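Local coordinates for anti-sigma-factor antagonist (STAS) domain protein (Moorella thermoacetica, PDB 3ZXN) that probably acts as a STAS-domain (RsbS) component of the stressosome, a bacterial signalling complex thought here to control secondary messenger signalling, at residues Val47-Ala52 / Leu105-Gly110; Pro77-Gly82 / Leu111-Asn116. The protein carries 1 engineered substitution. All blocks are in the same frame, centred on the assembly; numbering follows the deposited sequence.

Contact 1: Val47-Ala52 / Leu105-Gly110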
ATOM      1  N   VAL A  47      -2.528   2.994  -4.211  1.00 23.33           N
ATOM      2  CA  VAL A  47      -1.093   2.746  -4.387  0.71 22.86           C
ATOM      3  C   VAL A  47      -0.367   3.105  -3.106  1.00 21.10           C
ATOM      4  O   VAL A  47      -0.522   4.215  -2.591  1.00 24.52           O
ATOM      5  CB  VAL A  47      -0.469   3.618  -5.513  0.71 24.30           C
ATOM      6  CG1 VAL A  47       0.982   3.179  -5.767  0.71 19.74           C
ATOM      7  CG2 VAL A  47      -1.300   3.548  -6.780  0.71 27.32           C
ATOM      8  N   ILE A  48       0.420   2.172  -2.578  1.00 22.61           N
ATOM      9  CA  ILE A  48       1.192   2.467  -1.381  1.00 19.64           C
ATOM     10  C   ILE A  48       2.666   2.189  -1.639  1.00 21.71           C
ATOM     11  O   ILE A  48       3.022   1.084  -2.025  1.00 22.03           O
ATOM     12  CB  ILE A  48       0.761   1.612  -0.174  1.00 20.52           C
ATOM     13  CG1 ILE A  48      -0.697   1.904   0.203  1.00 22.73           C
ATOM     14  CG2 ILE A  48       1.701   1.894   0.991  1.00 23.86           C
ATOM     15  CD1 ILE A  48      -1.192   1.049   1.440  1.00 23.02           C
ATOM     16  N   ASP A  49       3.513   3.190  -1.410  1.00 25.03           N
ATOM     17  CA  ASP A  49       4.946   3.041  -1.661  1.00 26.81           C
ATOM     18  C   ASP A  49       5.705   2.932  -0.349  1.00 23.63           C
ATOM     19  O   ASP A  49       5.502   3.734   0.559  1.00 25.67           O
ATOM     20  CB  ASP A  49       5.503   4.214  -2.483  1.00 23.67           C
ATOM     21  CG  ASP A  49       6.980   4.046  -2.808  1.00 25.75           C
ATOM     22  OD1 ASP A  49       7.824   4.360  -1.940  1.00 26.96           O
ATOM     23  OD2 ASP A  49       7.289   3.598  -3.928  1.00 26.82           O
ATOM     24  N   ILE A  50       6.607   1.963  -0.276  1.00 20.59           N
ATOM     25  CA  ILE A  50       7.402   1.763   0.932  1.00 22.69           C
ATOM     26  C   ILE A  50       8.911   1.894   0.730  1.00 28.52           C
ATOM     27  O   ILE A  50       9.684   1.416   1.557  1.00 27.49           O
ATOM     28  CB  ILE A  50       7.080   0.385   1.577  1.00 24.86           C
ATOM     29  CG1 ILE A  50       7.360  -0.757   0.584  1.00 23.68           C
ATOM     30  CG2 ILE A  50       5.635   0.365   2.004  1.00 27.55           C
ATOM     31  CD1 ILE A  50       7.351  -2.182   1.219  1.00 26.40           C
ATOM     32  N   SER A  51       9.328   2.564  -0.349  1.00 27.68           N
ATOM     33  CA  SER A  51      10.754   2.667  -0.682  1.00 28.23           C
ATOM     34  C   SER A  51      11.590   3.321   0.421  1.00 31.34           C
ATOM     35  O   SER A  51      12.786   3.047   0.557  1.00 28.77           O
ATOM     36  CB  SER A  51      10.957   3.407  -2.010  1.00 22.71           C
ATOM     37  OG  SER A  51      10.463   4.724  -1.943  1.00 26.75           O
ATOM     38  N   ALA A  52      10.954   4.181   1.210  1.00 29.13           N
ATOM     39  CA  ALA A  52      11.639   4.892   2.293  1.00 34.68           C
ATOM     40  C   ALA A  52      12.129   3.995   3.447  1.00 39.52           C
ATOM     41  O   ALA A  52      13.077   4.356   4.156  1.00 34.48           O
ATOM     42  CB  ALA A  52      10.754   6.009   2.823  1.00 34.89           C
ATOM     43  N   LEU A 105       7.427  -0.794  -9.415  1.00 23.06           N
ATOM     44  CA  LEU A 105       8.734  -0.297  -9.011  1.00 24.32           C
ATOM     45  C   LEU A 105       8.631   1.001  -8.216  1.00 24.09           C
ATOM     46  O   LEU A 105       9.382   1.230  -7.285  1.00 25.68           O
ATOM     47  CB  LEU A 105       9.612  -0.058 -10.265  1.00 24.92           C
ATOM     48  CG  LEU A 105      11.024   0.457  -9.978  1.00 29.87           C
ATOM     49  CD1 LEU A 105      11.767  -0.524  -9.071  1.00 24.35           C
ATOM     50  CD2 LEU A 105      11.810   0.732 -11.298  1.00 25.42           C
ATOM     51  N   ASN A 106       7.700   1.855  -8.615  1.00 27.09           N
ATOM     52  CA  ASN A 106       7.560   3.171  -8.024  1.00 27.67           C
ATOM     53  C   ASN A 106       6.135   3.653  -8.214  1.00 26.38           C
ATOM     54  O   ASN A 106       5.301   2.939  -8.773  1.00 24.33           O
ATOM     55  CB  ASN A 106       8.545   4.152  -8.668  1.00 28.66           C
ATOM     56  CG  ASN A 106       8.379   4.237 -10.162  1.00 26.17           C
ATOM     57  OD1 ASN A 106       7.268   4.352 -10.670  1.00 28.32           O
ATOM     58  ND2 ASN A 106       9.489   4.152 -10.882  1.00 29.83           N
ATOM     59  N   LEU A 107       5.864   4.874  -7.771  1.00 25.68           N
ATOM     60  CA  LEU A 107       4.507   5.405  -7.828  0.59 27.10           C
ATOM     61  C   LEU A 107       3.987   5.555  -9.251  1.00 27.26           C
ATOM     62  O   LEU A 107       2.796   5.347  -9.502  1.00 26.04           O
ATOM     63  CB  LEU A 107       4.390   6.741  -7.085  0.59 26.18           C
ATOM     64  CG  LEU A 107       4.404   6.740  -5.558  0.59 26.48           C
ATOM     65  CD1 LEU A 107       3.959   8.112  -5.066  0.59 28.97           C
ATOM     66  CD2 LEU A 107       3.499   5.643  -4.996  0.59 27.51           C
ATOM     67  N   GLN A 108       4.864   5.919 -10.188  1.00 27.65           N
ATOM     68  CA  GLN A 108       4.410   6.104 -11.569  1.00 29.08           C
ATOM     69  C   GLN A 108       3.949   4.766 -12.156  1.00 25.21           C
ATOM     70  O   GLN A 108       2.857   4.659 -12.722  1.00 24.81           O
ATOM     71  CB  GLN A 108       5.515   6.726 -12.448  1.00 23.77           C
ATOM     72  CG  GLN A 108       5.086   6.916 -13.894  1.00 27.07           C
ATOM     73  CD  GLN A 108       4.036   8.021 -14.053  1.00 30.73           C
ATOM     74  OE1 GLN A 108       4.181   9.114 -13.507  1.00 30.78           O
ATOM     75  NE2 GLN A 108       2.971   7.726 -14.788  1.00 28.43           N
ATOM     76  N   LYS A 109       4.811   3.761 -12.036  1.00 25.56           N
ATOM     77  CA  LYS A 109       4.534   2.403 -12.497  1.00 24.76           C
ATOM     78  C   LYS A 109       3.297   1.838 -11.783  1.00 24.30           C
ATOM     79  O   LYS A 109       2.508   1.096 -12.372  1.00 25.59           O
ATOM     80  CB  LYS A 109       5.737   1.507 -12.179  1.00 23.03           C
ATOM     81  CG  LYS A 109       7.031   1.965 -12.852  1.00 34.93           C
ATOM     82  CD  LYS A 109       7.262   1.211 -14.103  1.00 32.13           C
ATOM     83  CE  LYS A 109       8.683   1.458 -14.622  1.00 37.06           C
ATOM     84  NZ  LYS A 109       8.991   0.515 -15.712  1.00 30.16           N
ATOM     85  N   GLY A 110       3.155   2.190 -10.514  1.00 23.30           N
ATOM     86  CA  GLY A 110       2.015   1.751  -9.712  1.00 25.79           C
ATOM     87  C   GLY A 110       0.726   2.313 -10.274  1.00 26.15           C
ATOM     88  O   GLY A 110      -0.203   1.571 -10.591  1.00 26.96           O
TER
HETATM   89  O   HOH W   1       9.628   3.764  -5.228  1.00 26.70           O
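Asp49 and Val47 both swing a branch anti to the backbone N (CG at chi1 -177° and CG1 at -173°), while Leu107 sets its CG anti to the carbonyl carbon, and these choices bring the leucine tip between the two strand residues. Leu107 CD2 does the touching: it lies 3.5 Å from Asp49 CB and 3.6 Å from Val47 CG1. The Asp49 carboxylate is gripped at both oxygens. OD1 takes the hydroxyl of Ser51 on its syn lone pair, and Ser51 N meets OD1 from above the carboxylate plane, making an Asx turn at the end of the strand. Asp49 OD2 accepts from a water 2.7 Å away that also donates to Leu105 O, and is hydrogen-bonded to Thr81 OG1 of the neighbouring strand. Replacing Asp49 by alanine would probably leave the hydroxyl and N-H of Ser51 without their shared acceptor, cost Thr81 OG1 its bond to OD2, and let the turn shift. Asn106 N-caps the helix, Asn106 OD1 receiving Lys109 N almost in line with the C=O bond at 2.9 Å. The contact thus lays the first turn of helix 107-118 against the end of strand 45-49, which runs between strands 13-17 and 78-81.

Contact 2: Pro77-Gly82 / Leu111-Asn116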
ATOM      1  N   PRO A  77      -8.759  -2.094  -6.362  1.00 27.91           N
ATOM      2  CA  PRO A  77      -7.427  -2.456  -6.858  1.00 25.16           C
ATOM      3  C   PRO A  77      -6.309  -1.867  -5.993  1.00 22.77           C
ATOM      4  O   PRO A  77      -6.376  -0.704  -5.621  1.00 26.69           O
ATOM      5  CB  PRO A  77      -7.401  -1.819  -8.265  1.00 29.16           C
ATOM      6  CG  PRO A  77      -8.834  -1.875  -8.707  1.00 32.05           C
ATOM      7  CD  PRO A  77      -9.644  -1.621  -7.442  1.00 26.60           C
ATOM      8  N   PHE A  78      -5.276  -2.656  -5.717  1.00 23.16           N
ATOM      9  CA  PHE A  78      -4.234  -2.249  -4.786  1.00 22.01           C
ATOM     10  C   PHE A  78      -2.870  -2.648  -5.332  1.00 25.02           C
ATOM     11  O   PHE A  78      -2.687  -3.790  -5.721  1.00 26.79           O
ATOM     12  CB  PHE A  78      -4.473  -2.944  -3.425  1.00 22.08           C
ATOM     13  CG  PHE A  78      -3.346  -2.785  -2.441  1.00 25.33           C
ATOM     14  CD1 PHE A  78      -2.860  -1.533  -2.107  1.00 29.54           C
ATOM     15  CD2 PHE A  78      -2.795  -3.891  -1.812  1.00 29.14           C
ATOM     16  CE1 PHE A  78      -1.822  -1.391  -1.182  1.00 27.55           C
ATOM     17  CE2 PHE A  78      -1.772  -3.745  -0.881  1.00 34.48           C
ATOM     18  CZ  PHE A  78      -1.284  -2.497  -0.572  1.00 27.78           C
ATOM     19  N   VAL A  79      -1.928  -1.703  -5.371  1.00 24.53           N
ATOM     20  CA  VAL A  79      -0.561  -2.015  -5.770  0.67 24.40           C
ATOM     21  C   VAL A  79       0.433  -1.500  -4.723  1.00 23.85           C
ATOM     22  O   VAL A  79       0.305  -0.389  -4.215  1.00 23.09           O
ATOM     23  CB  VAL A  79      -0.231  -1.488  -7.210  0.67 26.42           C
ATOM     24  CG1 VAL A  79      -0.347   0.014  -7.277  0.67 23.81           C
ATOM     25  CG2 VAL A  79       1.156  -1.959  -7.675  0.67 25.79           C
ATOM     26  N   LEU A  80       1.404  -2.349  -4.384  1.00 21.32           N
ATOM     27  CA  LEU A  80       2.444  -2.021  -3.417  1.00 22.31           C
ATOM     28  C   LEU A  80       3.717  -1.754  -4.215  1.00 24.24           C
ATOM     29  O   LEU A  80       4.044  -2.535  -5.106  1.00 24.95           O
ATOM     30  CB  LEU A  80       2.679  -3.202  -2.467  1.00 23.13           C
ATOM     31  CG  LEU A  80       3.674  -3.004  -1.321  1.00 23.78           C
ATOM     32  CD1 LEU A  80       3.146  -1.972  -0.317  1.00 26.50           C
ATOM     33  CD2 LEU A  80       3.986  -4.333  -0.622  1.00 22.68           C
ATOM     34  N   THR A  81       4.401  -0.651  -3.914  1.00 20.76           N
ATOM     35  CA  THR A  81       5.531  -0.209  -4.733  1.00 24.67           C
ATOM     36  C   THR A  81       6.776   0.121  -3.906  1.00 25.24           C
ATOM     37  O   THR A  81       6.686   0.362  -2.696  1.00 22.49           O
ATOM     38  CB  THR A  81       5.162   1.033  -5.636  1.00 24.15           C
ATOM     39  OG1 THR A  81       4.991   2.202  -4.832  1.00 21.58           O
ATOM     40  CG2 THR A  81       3.881   0.792  -6.435  1.00 21.08           C
ATOM     41  N   GLY A  82       7.935   0.130  -4.575  1.00 27.03           N
ATOM     42  CA  GLY A  82       9.202   0.499  -3.952  1.00 22.04           C
ATOM     43  C   GLY A  82       9.760  -0.575  -3.025  1.00 29.12           C
ATOM     44  O   GLY A  82      10.163  -0.278  -1.907  1.00 28.90           O
ATOM     45  N   LEU A 111       0.677   3.633 -10.418  1.00 23.38           N
ATOM     46  CA  LEU A 111      -0.473   4.271 -11.050  1.00 27.19           C
ATOM     47  C   LEU A 111      -0.774   3.713 -12.446  1.00 30.50           C
ATOM     48  O   LEU A 111      -1.925   3.413 -12.759  1.00 30.12           O
ATOM     49  CB  LEU A 111      -0.283   5.784 -11.111  1.00 30.35           C
ATOM     50  CG  LEU A 111      -0.431   6.484  -9.768  1.00 27.39           C
ATOM     51  CD1 LEU A 111       0.130   7.920  -9.852  1.00 27.86           C
ATOM     52  CD2 LEU A 111      -1.903   6.458  -9.320  1.00 23.44           C
ATOM     53  N   ASP A 112       0.254   3.551 -13.278  1.00 27.07           N
ATOM     54  CA  ASP A 112       0.030   3.026 -14.630  1.00 32.22           C
ATOM     55  C   ASP A 112      -0.538   1.597 -14.598  1.00 34.40           C
ATOM     56  O   ASP A 112      -1.423   1.244 -15.381  1.00 29.09           O
ATOM     57  CB  ASP A 112       1.312   3.092 -15.475  1.00 28.65           C
ATOM     58  CG  ASP A 112       1.687   4.531 -15.855  1.00 30.92           C
ATOM     59  OD1 ASP A 112       0.793   5.399 -15.886  1.00 36.51           O
ATOM     60  OD2 ASP A 112       2.874   4.800 -16.097  1.00 41.73           O
ATOM     61  N   LYS A 113      -0.041   0.780 -13.680  1.00 28.76           N
ATOM     62  CA  LYS A 113      -0.504  -0.600 -13.602  1.00 29.76           C
ATOM     63  C   LYS A 113      -2.003  -0.651 -13.312  1.00 35.91           C
ATOM     64  O   LYS A 113      -2.743  -1.406 -13.933  1.00 38.07           O
ATOM     65  CB  LYS A 113       0.282  -1.372 -12.535  1.00 31.21           C
ATOM     66  CG  LYS A 113      -0.062  -2.859 -12.441  1.00 38.20           C
ATOM     67  CD  LYS A 113       0.829  -3.552 -11.407  1.00 38.24           C
ATOM     68  CE  LYS A 113       0.671  -5.073 -11.418  1.00 47.94           C
ATOM     69  NZ  LYS A 113       1.234  -5.705 -12.650  1.00 49.55           N
ATOM     70  N   LEU A 114      -2.447   0.168 -12.372  1.00 31.84           N
ATOM     71  CA  LEU A 114      -3.850   0.181 -11.995  1.00 39.52           C
ATOM     72  C   LEU A 114      -4.726   0.648 -13.153  1.00 40.76           C
ATOM     73  O   LEU A 114      -5.784   0.084 -13.400  1.00 37.38           O
ATOM     74  CB  LEU A 114      -4.064   1.045 -10.752  1.00 32.07           C
ATOM     75  CG  LEU A 114      -3.558   0.342  -9.488  1.00 33.94           C
ATOM     76  CD1 LEU A 114      -4.176   0.908  -8.205  1.00 32.48           C
ATOM     77  CD2 LEU A 114      -3.867  -1.141  -9.595  1.00 40.77           C
ATOM     78  N   LYS A 115      -4.275   1.664 -13.880  1.00 34.90           N
ATOM     79  CA  LYS A 115      -5.063   2.173 -14.993  1.00 37.00           C
ATOM     80  C   LYS A 115      -5.100   1.171 -16.139  1.00 49.00           C
ATOM     81  O   LYS A 115      -6.109   1.053 -16.833  1.00 50.18           O
ATOM     82  CB  LYS A 115      -4.508   3.499 -15.489  1.00 34.31           C
ATOM     83  CG  LYS A 115      -4.596   4.636 -14.495  1.00 31.75           C
ATOM     84  CD  LYS A 115      -3.715   5.778 -14.971  1.00 39.98           C
ATOM     85  CE  LYS A 115      -3.540   6.850 -13.919  1.00 40.36           C
ATOM     86  NZ  LYS A 115      -2.854   8.056 -14.512  1.00 44.11           N
ATOM     87  N   ASN A 116      -3.997   0.458 -16.338  1.00 48.42           N
ATOM     88  CA  ASN A 116      -3.923  -0.542 -17.397  1.00 53.83           C
ATOM     89  C   ASN A 116      -4.864  -1.721 -17.150  1.00 55.91           C
ATOM     90  O   ASN A 116      -5.588  -2.147 -18.051  1.00 58.65           O
ATOM     91  CB  ASN A 116      -2.484  -1.037 -17.591  1.00 50.86           C
ATOM     92  CG  ASN A 116      -1.769  -0.323 -18.722  1.00 64.58           C
ATOM     93  OD1 ASN A 116      -1.998  -0.618 -19.898  1.00 77.29           O
ATOM     94  ND2 ASN A 116      -0.896   0.621 -18.375  1.00 60.40           N
TER
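Leu114 meets strand 78-81 and the proline before it through apolar contacts made by both of its methyl groups. Leu114 CD2 rests 3.8 Å from Pro77 CB, and Leu114 CD1 lies at the same distance from Pro77 O, a packing contact against the backbone. The branch point Leu114 CG faces Val79 CG1 at 3.9 Å. That methyl stands between the backbone N and the carbonyl carbon of Val79 (chi1 62°), which leaves CG2 anti to the backbone N and turned to a second helix residue, Lys113. There the contact is with the aliphatic part of the lysine: Lys113 CD passes 4.1 Å from Val79 CG2, and the chain bends only beyond it, at chi4. Inside the helix segment, Asp112 O accepts both Asn116 N and Asn116 ND2, with ND2 approaching from above the carbonyl plane at 3.1 Å. Strand and helix axes run nearly antiparallel, at 157° and 8.7 Å apart, as befits a helix returning over a sheet in an alpha/beta fold. Tyr13 of strand 13-17 also packs on Leu114, and Ala102 and Ala104 of edge strand 102-104 lie beside Val79. With no hydrogen bond or salt bridge across the segments, the placing of this part of the helix probably depends on hydrocarbon fit rather than on charge pairing.

The two contacts place successive parts of helix 107-118 on one sheet of the STAS domain, their centres about 8 Å apart. Contact 1 uses its first turn and contact 2 the turns that follow, while the partner strands 45-49 and 78-81 are parallel neighbours in the sheet. Along the chain the segments alternate: 47-52, 77-82, 105-110, then 111-116. The contacts also meet directly, for Asp49 OD2 and Thr81 OG1 lie 2.8 Å apart in a hydrogen bond, and Ile50 N reaches Thr81 O at 2.9 Å in a probable one. Polar bonds therefore join the strand ends, and apolar packing seats the C-terminal helix across them, so that helix 107-118 covers part of one face of the sheet.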